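Side-chain contacts in multicopper oxidase (Arthrobacter sp. FB24, PDB 3GDC), which probably couples the one-electron oxidation of phenolic substrates to the reduction of dioxygen to water at its copper centres, as a two-domain laccase-type enzyme: residues N173-G176 / G177-E181; P189-F192 / M193-V197; A270-T273 / E274-E277. One frame throughout, in Å; residues are numbered along the deposited sequence.

Contact 1. Residues N173-G176 / G177-E181; sequences NTDG and GDDNE. With CA (calcium ion), chain H.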
ATOM      1  N   ASN A 173      -0.008 -16.324  15.358  1.00 18.18           N
ATOM      2  CA  ASN A 173      -1.333 -16.397  15.947  1.00 19.32           C
ATOM      3  C   ASN A 173      -1.321 -17.541  16.956  1.00 19.99           C
ATOM      4  O   ASN A 173      -1.417 -18.721  16.591  1.00 20.39           O
ATOM      5  CB  ASN A 173      -2.373 -16.621  14.841  1.00 19.08           C
ATOM      6  CG  ASN A 173      -3.802 -16.672  15.367  1.00 20.38           C
ATOM      7  OD1 ASN A 173      -4.042 -16.612  16.579  1.00 19.03           O
ATOM      8  ND2 ASN A 173      -4.757 -16.777  14.452  1.00 21.26           N
ATOM      9  N   THR A 174      -1.170 -17.187  18.228  1.00 21.12           N
ATOM     10  CA  THR A 174      -0.957 -18.185  19.274  1.00 22.88           C
ATOM     11  C   THR A 174      -2.239 -18.613  20.008  1.00 24.17           C
ATOM     12  O   THR A 174      -2.281 -19.700  20.578  1.00 24.94           O
ATOM     13  CB  THR A 174       0.085 -17.704  20.302  1.00 23.05           C
ATOM     14  OG1 THR A 174      -0.413 -16.541  20.967  1.00 23.08           O
ATOM     15  CG2 THR A 174       1.405 -17.345  19.612  1.00 23.28           C
ATOM     16  N   ASP A 175      -3.273 -17.773  19.999  1.00 25.67           N
ATOM     17  CA  ASP A 175      -4.461 -18.034  20.826  1.00 27.34           C
ATOM     18  C   ASP A 175      -5.759 -18.194  20.032  1.00 28.09           C
ATOM     19  O   ASP A 175      -6.854 -18.105  20.595  1.00 28.40           O
ATOM     20  CB  ASP A 175      -4.615 -16.958  21.924  1.00 27.60           C
ATOM     21  CG  ASP A 175      -4.837 -15.545  21.365  1.00 29.13           C
ATOM     22  OD1 ASP A 175      -5.340 -15.388  20.226  1.00 30.46           O
ATOM     23  OD2 ASP A 175      -4.515 -14.572  22.091  1.00 31.04           O
ATOM     24  N   GLY A 176      -5.636 -18.433  18.727  1.00 28.59           N
ATOM     25  CA  GLY A 176      -6.800 -18.543  17.859  1.00 29.21           C
ATOM     26  C   GLY A 176      -7.359 -17.192  17.460  1.00 29.40           C
ATOM     27  O   GLY A 176      -6.758 -16.145  17.727  1.00 29.43           O
ATOM     28  N   GLY A 177      -8.519 -17.207  16.817  1.00 29.94           N
ATOM     29  CA  GLY A 177      -9.117 -15.972  16.329  1.00 30.12           C
ATOM     30  C   GLY A 177      -8.441 -15.518  15.050  1.00 30.30           C
ATOM     31  O   GLY A 177      -7.736 -16.301  14.392  1.00 30.56           O
ATOM     32  N   ASP A 178      -8.657 -14.253  14.705  1.00 29.83           N
ATOM     33  CA  ASP A 178      -8.199 -13.697  13.435  1.00 29.77           C
ATOM     34  C   ASP A 178      -7.107 -12.658  13.647  1.00 28.29           C
ATOM     35  O   ASP A 178      -6.925 -11.756  12.826  1.00 28.15           O
ATOM     36  CB  ASP A 178      -9.387 -13.078  12.680  1.00 30.46           C
ATOM     37  CG  ASP A 178      -9.888 -11.774  13.318  1.00 33.10           C
ATOM     38  OD1 ASP A 178      -9.749 -11.592  14.553  1.00 36.41           O
ATOM     39  OD2 ASP A 178     -10.427 -10.922  12.573  1.00 36.50           O
ATOM     40  N   ASP A 179      -6.383 -12.793  14.756  1.00 27.04           N
ATOM     41  CA  ASP A 179      -5.372 -11.814  15.142  1.00 25.50           C
ATOM     42  C   ASP A 179      -4.036 -12.446  15.501  1.00 23.68           C
ATOM     43  O   ASP A 179      -3.977 -13.590  15.956  1.00 22.84           O
ATOM     44  CB  ASP A 179      -5.873 -10.929  16.301  1.00 26.34           C
ATOM     45  CG  ASP A 179      -6.278 -11.724  17.551  1.00 27.62           C
ATOM     46  OD1 ASP A 179      -6.352 -12.978  17.529  1.00 28.26           O
ATOM     47  OD2 ASP A 179      -6.534 -11.069  18.589  1.00 30.41           O
ATOM     48  N   ASN A 180      -2.969 -11.690  15.284  1.00 21.98           N
ATOM     49  CA  ASN A 180      -1.627 -12.108  15.675  1.00 20.81           C
ATOM     50  C   ASN A 180      -1.281 -11.609  17.063  1.00 20.09           C
ATOM     51  O   ASN A 180      -1.717 -10.526  17.458  1.00 20.56           O
ATOM     52  CB  ASN A 180      -0.611 -11.569  14.680  1.00 20.70           C
ATOM     53  CG  ASN A 180      -0.764 -12.198  13.309  1.00 20.26           C
ATOM     54  OD1 ASN A 180      -0.944 -11.503  12.306  1.00 21.72           O
ATOM     55  ND2 ASN A 180      -0.718 -13.522  13.266  1.00 18.75           N
ATOM     56  N   GLU A 181      -0.476 -12.382  17.778  1.00 19.10           N
ATOM     57  CA  GLU A 181      -0.017 -12.022  19.128  1.00 19.02           C
ATOM     58  C   GLU A 181       1.447 -11.591  19.127  1.00 18.70           C
ATOM     59  O   GLU A 181       1.877 -10.783  19.971  1.00 19.03           O
ATOM     60  CB  GLU A 181      -0.236 -13.195  20.088  1.00 19.00           C
ATOM     61  CG  GLU A 181      -1.691 -13.374  20.545  1.00 20.20           C
ATOM     62  CD  GLU A 181      -2.646 -13.727  19.423  1.00 22.08           C
ATOM     63  OE1 GLU A 181      -2.466 -14.795  18.799  1.00 22.36           O
ATOM     64  OE2 GLU A 181      -3.603 -12.953  19.166  1.00 22.75           O
TER
HETATM   65 CA    CA H 401      -4.849 -14.747  17.899  1.00 24.63          CA

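Contact 2. Residues P189-F192 / M193-V197; sequences PFHF and MDFPV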
ATOM      1  N   PRO A 189      10.545 -13.163  17.525  1.00 15.00           N
ATOM      2  CA  PRO A 189      10.301 -11.810  18.016  1.00 15.06           C
ATOM      3  C   PRO A 189      11.522 -11.251  18.755  1.00 15.25           C
ATOM      4  O   PRO A 189      12.101 -11.938  19.611  1.00 15.71           O
ATOM      5  CB  PRO A 189       9.142 -12.016  18.986  1.00 15.15           C
ATOM      6  CG  PRO A 189       8.382 -13.135  18.373  1.00 15.55           C
ATOM      7  CD  PRO A 189       9.424 -14.064  17.858  1.00 15.45           C
ATOM      8  N   PHE A 190      11.915 -10.035  18.381  1.00 15.41           N
ATOM      9  CA  PHE A 190      13.011  -9.276  19.021  1.00 16.34           C
ATOM     10  C   PHE A 190      14.424  -9.880  18.947  1.00 16.01           C
ATOM     11  O   PHE A 190      15.348  -9.370  19.598  1.00 16.61           O
ATOM     12  CB  PHE A 190      12.702  -8.978  20.499  1.00 16.50           C
ATOM     13  CG  PHE A 190      11.398  -8.267  20.735  1.00 17.64           C
ATOM     14  CD1 PHE A 190      11.220  -6.947  20.326  1.00 18.30           C
ATOM     15  CD2 PHE A 190      10.372  -8.897  21.426  1.00 18.41           C
ATOM     16  CE1 PHE A 190      10.015  -6.280  20.569  1.00 19.27           C
ATOM     17  CE2 PHE A 190       9.163  -8.234  21.680  1.00 18.44           C
ATOM     18  CZ  PHE A 190       8.985  -6.929  21.254  1.00 16.91           C
ATOM     19  N   HIS A 191      14.618 -10.929  18.148  1.00 15.86           N
ATOM     20  CA  HIS A 191      15.948 -11.546  18.042  1.00 15.75           C
ATOM     21  C   HIS A 191      17.049 -10.543  17.686  1.00 15.69           C
ATOM     22  O   HIS A 191      18.148 -10.578  18.280  1.00 15.94           O
ATOM     23  CB  HIS A 191      15.936 -12.721  17.052  1.00 14.85           C
ATOM     24  CG  HIS A 191      17.296 -13.267  16.740  1.00 16.20           C
ATOM     25  ND1 HIS A 191      17.919 -14.211  17.529  1.00 15.74           N
ATOM     26  CD2 HIS A 191      18.152 -13.004  15.723  1.00 15.32           C
ATOM     27  CE1 HIS A 191      19.100 -14.504  17.010  1.00 17.40           C
ATOM     28  NE2 HIS A 191      19.262 -13.789  15.911  1.00 16.73           N
ATOM     29  N   PHE A 192      16.772  -9.657  16.728  1.00 15.11           N
ATOM     30  CA  PHE A 192      17.796  -8.722  16.246  1.00 15.90           C
ATOM     31  C   PHE A 192      17.972  -7.491  17.154  1.00 15.87           C
ATOM     32  O   PHE A 192      18.805  -6.623  16.889  1.00 15.69           O
ATOM     33  CB  PHE A 192      17.556  -8.344  14.775  1.00 15.76           C
ATOM     34  CG  PHE A 192      17.641  -9.522  13.836  1.00 15.16           C
ATOM     35  CD1 PHE A 192      18.884 -10.098  13.534  1.00 14.83           C
ATOM     36  CD2 PHE A 192      16.489 -10.081  13.289  1.00 16.57           C
ATOM     37  CE1 PHE A 192      18.983 -11.203  12.675  1.00 14.86           C
ATOM     38  CE2 PHE A 192      16.572 -11.194  12.413  1.00 17.08           C
ATOM     39  CZ  PHE A 192      17.825 -11.753  12.112  1.00 16.29           C
ATOM     40  N   MET A 193      17.199  -7.445  18.233  1.00 16.88           N
ATOM     41  CA  MET A 193      17.474  -6.498  19.327  1.00 19.07           C
ATOM     42  C   MET A 193      18.668  -7.013  20.116  1.00 19.70           C
ATOM     43  O   MET A 193      19.568  -6.242  20.477  1.00 20.25           O
ATOM     44  CB  MET A 193      16.275  -6.343  20.261  1.00 19.35           C
ATOM     45  CG  MET A 193      15.022  -5.730  19.639  1.00 22.49           C
ATOM     46  SD  MET A 193      15.234  -3.998  19.192  1.00 28.33           S
ATOM     47  CE  MET A 193      15.236  -3.223  20.825  1.00 28.00           C
ATOM     48  N   ASP A 194      18.671  -8.318  20.370  1.00 19.77           N
ATOM     49  CA  ASP A 194      19.721  -8.961  21.173  1.00 20.61           C
ATOM     50  C   ASP A 194      20.940  -9.327  20.359  1.00 20.18           C
ATOM     51  O   ASP A 194      22.062  -9.368  20.890  1.00 20.07           O
ATOM     52  CB  ASP A 194      19.170 -10.207  21.863  1.00 21.26           C
ATOM     53  CG  ASP A 194      18.144  -9.872  22.912  1.00 24.29           C
ATOM     54  OD1 ASP A 194      18.242  -8.770  23.500  1.00 26.18           O
ATOM     55  OD2 ASP A 194      17.242 -10.704  23.157  1.00 26.88           O
ATOM     56  N   PHE A 195      20.712  -9.617  19.077  1.00 19.38           N
ATOM     57  CA  PHE A 195      21.754 -10.033  18.156  1.00 19.36           C
ATOM     58  C   PHE A 195      21.672  -9.175  16.908  1.00 18.87           C
ATOM     59  O   PHE A 195      21.147  -9.607  15.887  1.00 17.45           O
ATOM     60  CB  PHE A 195      21.611 -11.530  17.839  1.00 19.97           C
ATOM     61  CG  PHE A 195      21.756 -12.393  19.054  1.00 21.15           C
ATOM     62  CD1 PHE A 195      23.023 -12.716  19.534  1.00 22.60           C
ATOM     63  CD2 PHE A 195      20.635 -12.823  19.760  1.00 20.90           C
ATOM     64  CE1 PHE A 195      23.172 -13.480  20.683  1.00 23.59           C
ATOM     65  CE2 PHE A 195      20.773 -13.588  20.909  1.00 22.37           C
ATOM     66  CZ  PHE A 195      22.045 -13.919  21.369  1.00 21.92           C
ATOM     67  N   PRO A 196      22.153  -7.921  17.006  1.00 18.88           N
ATOM     68  CA  PRO A 196      22.015  -7.011  15.870  1.00 18.51           C
ATOM     69  C   PRO A 196      22.639  -7.552  14.582  1.00 18.64           C
ATOM     70  O   PRO A 196      23.599  -8.339  14.624  1.00 18.87           O
ATOM     71  CB  PRO A 196      22.766  -5.754  16.334  1.00 18.65           C
ATOM     72  CG  PRO A 196      22.680  -5.791  17.811  1.00 19.02           C
ATOM     73  CD  PRO A 196      22.822  -7.265  18.147  1.00 18.87           C
ATOM     74  N   VAL A 197      22.089  -7.127  13.448  1.00 18.22           N
ATOM     75  CA  VAL A 197      22.629  -7.499  12.139  1.00 17.77           C
ATOM     76  C   VAL A 197      23.960  -6.784  11.901  1.00 18.49           C
ATOM     77  O   VAL A 197      23.996  -5.562  11.781  1.00 18.37           O
ATOM     78  CB  VAL A 197      21.646  -7.130  11.011  1.00 17.84           C
ATOM     79  CG1 VAL A 197      22.180  -7.601   9.659  1.00 17.33           C
ATOM     80  CG2 VAL A 197      20.276  -7.735  11.278  1.00 16.57           C
TER

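Contact 3. Residues A270-T273 / E274-E277; sequences AHKT and EFAE. With CU (copper (II) ion), chain J.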
ATOM      1  N   ALA A 270       9.029  -2.495  11.754  1.00 17.50           N
ATOM      2  CA  ALA A 270       7.801  -2.082  11.084  1.00 17.65           C
ATOM      3  C   ALA A 270       7.480  -0.651  11.506  1.00 18.58           C
ATOM      4  O   ALA A 270       7.630  -0.305  12.678  1.00 18.70           O
ATOM      5  CB  ALA A 270       6.661  -2.993  11.477  1.00 17.37           C
ATOM      6  N   HIS A 271       7.049   0.182  10.566  1.00 19.41           N
ATOM      7  CA  HIS A 271       6.573   1.508  10.946  1.00 21.18           C
ATOM      8  C   HIS A 271       5.096   1.455  11.366  1.00 21.79           C
ATOM      9  O   HIS A 271       4.447   2.483  11.558  1.00 22.73           O
ATOM     10  CB  HIS A 271       6.842   2.559   9.864  1.00 20.64           C
ATOM     11  CG  HIS A 271       7.071   3.932  10.420  1.00 22.19           C
ATOM     12  ND1 HIS A 271       6.124   4.589  11.177  1.00 23.92           N
ATOM     13  CD2 HIS A 271       8.143   4.758  10.360  1.00 23.86           C
ATOM     14  CE1 HIS A 271       6.598   5.764  11.550  1.00 24.27           C
ATOM     15  NE2 HIS A 271       7.821   5.893  11.067  1.00 24.28           N
ATOM     16  N   LYS A 272       4.578   0.235  11.491  1.00 23.50           N
ATOM     17  CA  LYS A 272       3.319  -0.017  12.178  1.00 24.09           C
ATOM     18  C   LYS A 272       3.688  -0.364  13.618  1.00 24.50           C
ATOM     19  O   LYS A 272       4.157  -1.468  13.906  1.00 23.97           O
ATOM     20  CB  LYS A 272       2.550  -1.161  11.506  1.00 24.75           C
ATOM     21  CG  LYS A 272       1.186  -1.433  12.143  1.00 26.89           C
ATOM     22  CD  LYS A 272       0.093  -0.734  11.379  1.00 30.61           C
ATOM     23  CE  LYS A 272      -1.039  -0.286  12.291  1.00 30.73           C
ATOM     24  NZ  LYS A 272      -1.498  -1.313  13.259  1.00 32.75           N
ATOM     25  N   THR A 273       3.477   0.594  14.515  1.00 24.72           N
ATOM     26  CA  THR A 273       3.984   0.535  15.891  1.00 24.79           C
ATOM     27  C   THR A 273       3.534  -0.700  16.688  1.00 23.94           C
ATOM     28  O   THR A 273       4.322  -1.271  17.431  1.00 23.95           O
ATOM     29  CB  THR A 273       3.671   1.851  16.664  1.00 25.40           C
ATOM     30  OG1 THR A 273       2.292   1.876  17.055  1.00 28.89           O
ATOM     31  CG2 THR A 273       3.969   3.050  15.787  1.00 25.74           C
ATOM     32  N   GLU A 274       2.280  -1.110  16.503  1.00 23.00           N
ATOM     33  CA  GLU A 274       1.731  -2.337  17.076  1.00 22.96           C
ATOM     34  C   GLU A 274       2.630  -3.559  16.807  1.00 21.65           C
ATOM     35  O   GLU A 274       2.862  -4.384  17.700  1.00 21.19           O
ATOM     36  CB  GLU A 274       0.342  -2.575  16.479  1.00 23.17           C
ATOM     37  CG  GLU A 274      -0.387  -3.827  16.949  1.00 24.79           C
ATOM     38  CD  GLU A 274      -1.642  -4.138  16.126  1.00 25.86           C
ATOM     39  OE1 GLU A 274      -2.333  -5.127  16.468  1.00 30.38           O
ATOM     40  OE2 GLU A 274      -1.950  -3.402  15.154  1.00 28.50           O
ATOM     41  N   PHE A 275       3.118  -3.672  15.568  1.00 20.32           N
ATOM     42  CA  PHE A 275       3.909  -4.836  15.169  1.00 19.19           C
ATOM     43  C   PHE A 275       5.297  -4.772  15.778  1.00 18.80           C
ATOM     44  O   PHE A 275       5.846  -5.790  16.203  1.00 18.56           O
ATOM     45  CB  PHE A 275       4.070  -4.926  13.644  1.00 18.59           C
ATOM     46  CG  PHE A 275       2.773  -5.004  12.874  1.00 18.11           C
ATOM     47  CD1 PHE A 275       1.558  -5.238  13.508  1.00 17.37           C
ATOM     48  CD2 PHE A 275       2.789  -4.884  11.480  1.00 19.11           C
ATOM     49  CE1 PHE A 275       0.374  -5.305  12.778  1.00 20.08           C
ATOM     50  CE2 PHE A 275       1.609  -4.943  10.742  1.00 20.38           C
ATOM     51  CZ  PHE A 275       0.401  -5.152  11.388  1.00 19.74           C
ATOM     52  N   ALA A 276       5.872  -3.573  15.756  1.00 18.75           N
ATOM     53  CA  ALA A 276       7.198  -3.319  16.318  1.00 18.74           C
ATOM     54  C   ALA A 276       7.270  -3.725  17.785  1.00 19.42           C
ATOM     55  O   ALA A 276       8.205  -4.421  18.204  1.00 19.03           O
ATOM     56  CB  ALA A 276       7.583  -1.850  16.135  1.00 18.09           C
ATOM     57  N   GLU A 277       6.262  -3.312  18.550  1.00 19.64           N
ATOM     58  CA  GLU A 277       6.239  -3.527  19.992  1.00 20.37           C
ATOM     59  C   GLU A 277       5.914  -4.971  20.365  1.00 19.77           C
ATOM     60  O   GLU A 277       6.063  -5.377  21.524  1.00 19.43           O
ATOM     61  CB  GLU A 277       5.296  -2.516  20.669  1.00 21.08           C
ATOM     62  CG  GLU A 277       5.812  -1.078  20.538  1.00 24.71           C
ATOM     63  CD  GLU A 277       5.328  -0.150  21.644  1.00 30.75           C
ATOM     64  OE1 GLU A 277       6.145   0.681  22.112  1.00 32.76           O
ATOM     65  OE2 GLU A 277       4.140  -0.250  22.035  1.00 33.12           O
TER
HETATM   66 CU    CU J 303       9.263   7.319  11.759  0.60 23.54          CU
HETATM   67  O   HOH W   1      -0.028   0.527  15.651  1.00 25.51           O

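Contact 1. Residues N173-G176 / G177-E181
Asn173 and Glu181, at the two ends of a loop that closes on itself, meet round a calcium ion. Seven oxygens from five residues bind the ion. Asn173 OD1 lies 2.4 Å from the calcium, and Asp175 gives one carboxylate oxygen, OD1. Gly176 contributes its backbone O, Asp179 both its backbone O and OD1, and Glu181 both oxygens, OE1 and OE2 each at 2.5 Å from the calcium. The Asp175 and Glu181 carboxylates are turned 38° against each other; Asp175 OD1 and Glu181 OE2 stand 3.2 Å apart, a closeness that the cation between them probably makes tolerable.

Hydrogen bonds then fix the ligands. With its CG trans to the backbone N (chi1 -178°), Asn173 offers OD1 to the metal while ND2 donates to Gly177 O at 3.0 Å, almost within its own amide plane but from above that of the carbonyl. Glu181 OE1 also accepts from Thr174 N at 2.8 Å, nearly along its C-O axis, with weaker bonds from Asp175 N and Thr174 OG1.

Positive phi at Gly176 and Gly177 turns the chain round the ion. An amide, two aspartates, two backbone carbonyls and a closing bidentate glutamate make this an acidic calcium-binding loop between strands 163-172 and 182-185.

Contact 2. Residues P189-F192 / M193-V197
His191 and Phe195 set their rings nearly parallel, 24° apart, but slid so far that they barely overlap, with centroids 5.1 Å from each other. The imidazole swings opposite its own backbone N (chi1 171°), which carries it alongside Phe195. Phe195 CB fills the place over the imidazole face, making a CH-pi contact at 4.2 Å from the His191 ring centroid. Along the backbone, Phe195 N donates to His191 O at 2.9 Å, in the carbonyl plane.

Phe192 presents its ring differently. His191 CD2 sits over the centre of one face, whereas Phe195 O comes in at the edge, 3.3 Å from Phe192 CD1. Val197 CG2 approaches the same CD1 obliquely at 3.6 Å. With Phe192 cut back to an alanine, a gap would probably open beside the imidazole edge of His191, and Val197 CG2 would lose the ring it meets within this turn.

Phe190 and Met193 run side by side in the same direction, and Met193 CG meets the Phe190 ring at its edge, 4.1 Å from CD1.

Helix 13-18 packs on His191, Phe192 and Val197, and Thr14 OG1 hydrogen-bonds His191 NE2. Phe190 and Met193 rest on Met281 of strand 281-287, while Phe192 reaches Val185 and Phe268, placing helix 191-194 between helix 13-18 and the strands of the second cupredoxin domain.

Contact 3. Residues A270-T273 / E274-E277
Lys272 O accepts from both Phe275 N and Ala276 N as the chain leaves the loop after strand 264-269 and enters helix 273-276. The Phe275 bond is the shorter, at 2.9 Å from N to Lys272 O, and comes from above the carbonyl plane; that of Ala276 lies in the plane. One residue on, Glu277 N donates to Thr273 O at 3.0 Å, with an N-H...O angle of 159°. Lys272 thus occupies the N-cap of a single helical turn.

Its side chain turns over the aromatic ring of that turn. With CG opposite the backbone N (chi1 -177°), the chain lies across Phe275, and CG stands 3.7 Å from the ring centroid, only 6° off the normal, in a CH-pi contact. Ala270 CB approaches the same ring at its edge, close to the plane, and touches Phe275 CB at 3.9 Å.

The setting is a copper-binding strand end of the cupredoxin fold: His271 NE2 binds a copper ion at 2.1 Å, completed by His93 and His132 of the second subunit, an interfacial arrangement consistent with the trinuclear cluster of two-domain laccases.

Beyond the ring, Lys272 bends until NZ forms a salt bridge with Glu274 OE2 at 2.9 Å, the two side chains pointing the same way. A water accepts from Glu274 N at 3.0 Å and, weakly, from Lys272 NZ. Thr273 OG1 and Glu277 OE1 turn to the second subunit, where they hydrogen-bond Glu214 OE2 and Leu138 N.

The three contacts follow one another along the second cupredoxin domain, and only contacts 2 and 3 touch. There the ring of Phe190 packs on the backbone carbonyls of Ala276 and Glu277, its CZ lying 3.3 Å from Glu277 O; the centres of contacts 2 and 3 are about 15 Å apart. Contact 1 stands off from both, with nearest atoms about 6 Å from contact 3 and about 7 Å from contact 2. Copper and calcium thus occupy separate places: contact 3 supplies a ligand to an intersubunit copper and brings the Ala276 side chain within about 7 Å of another, the Met193 side chain of contact 2 comes within about 9 Å of a copper, and the Glu274 side chain lies about 10 Å from the calcium.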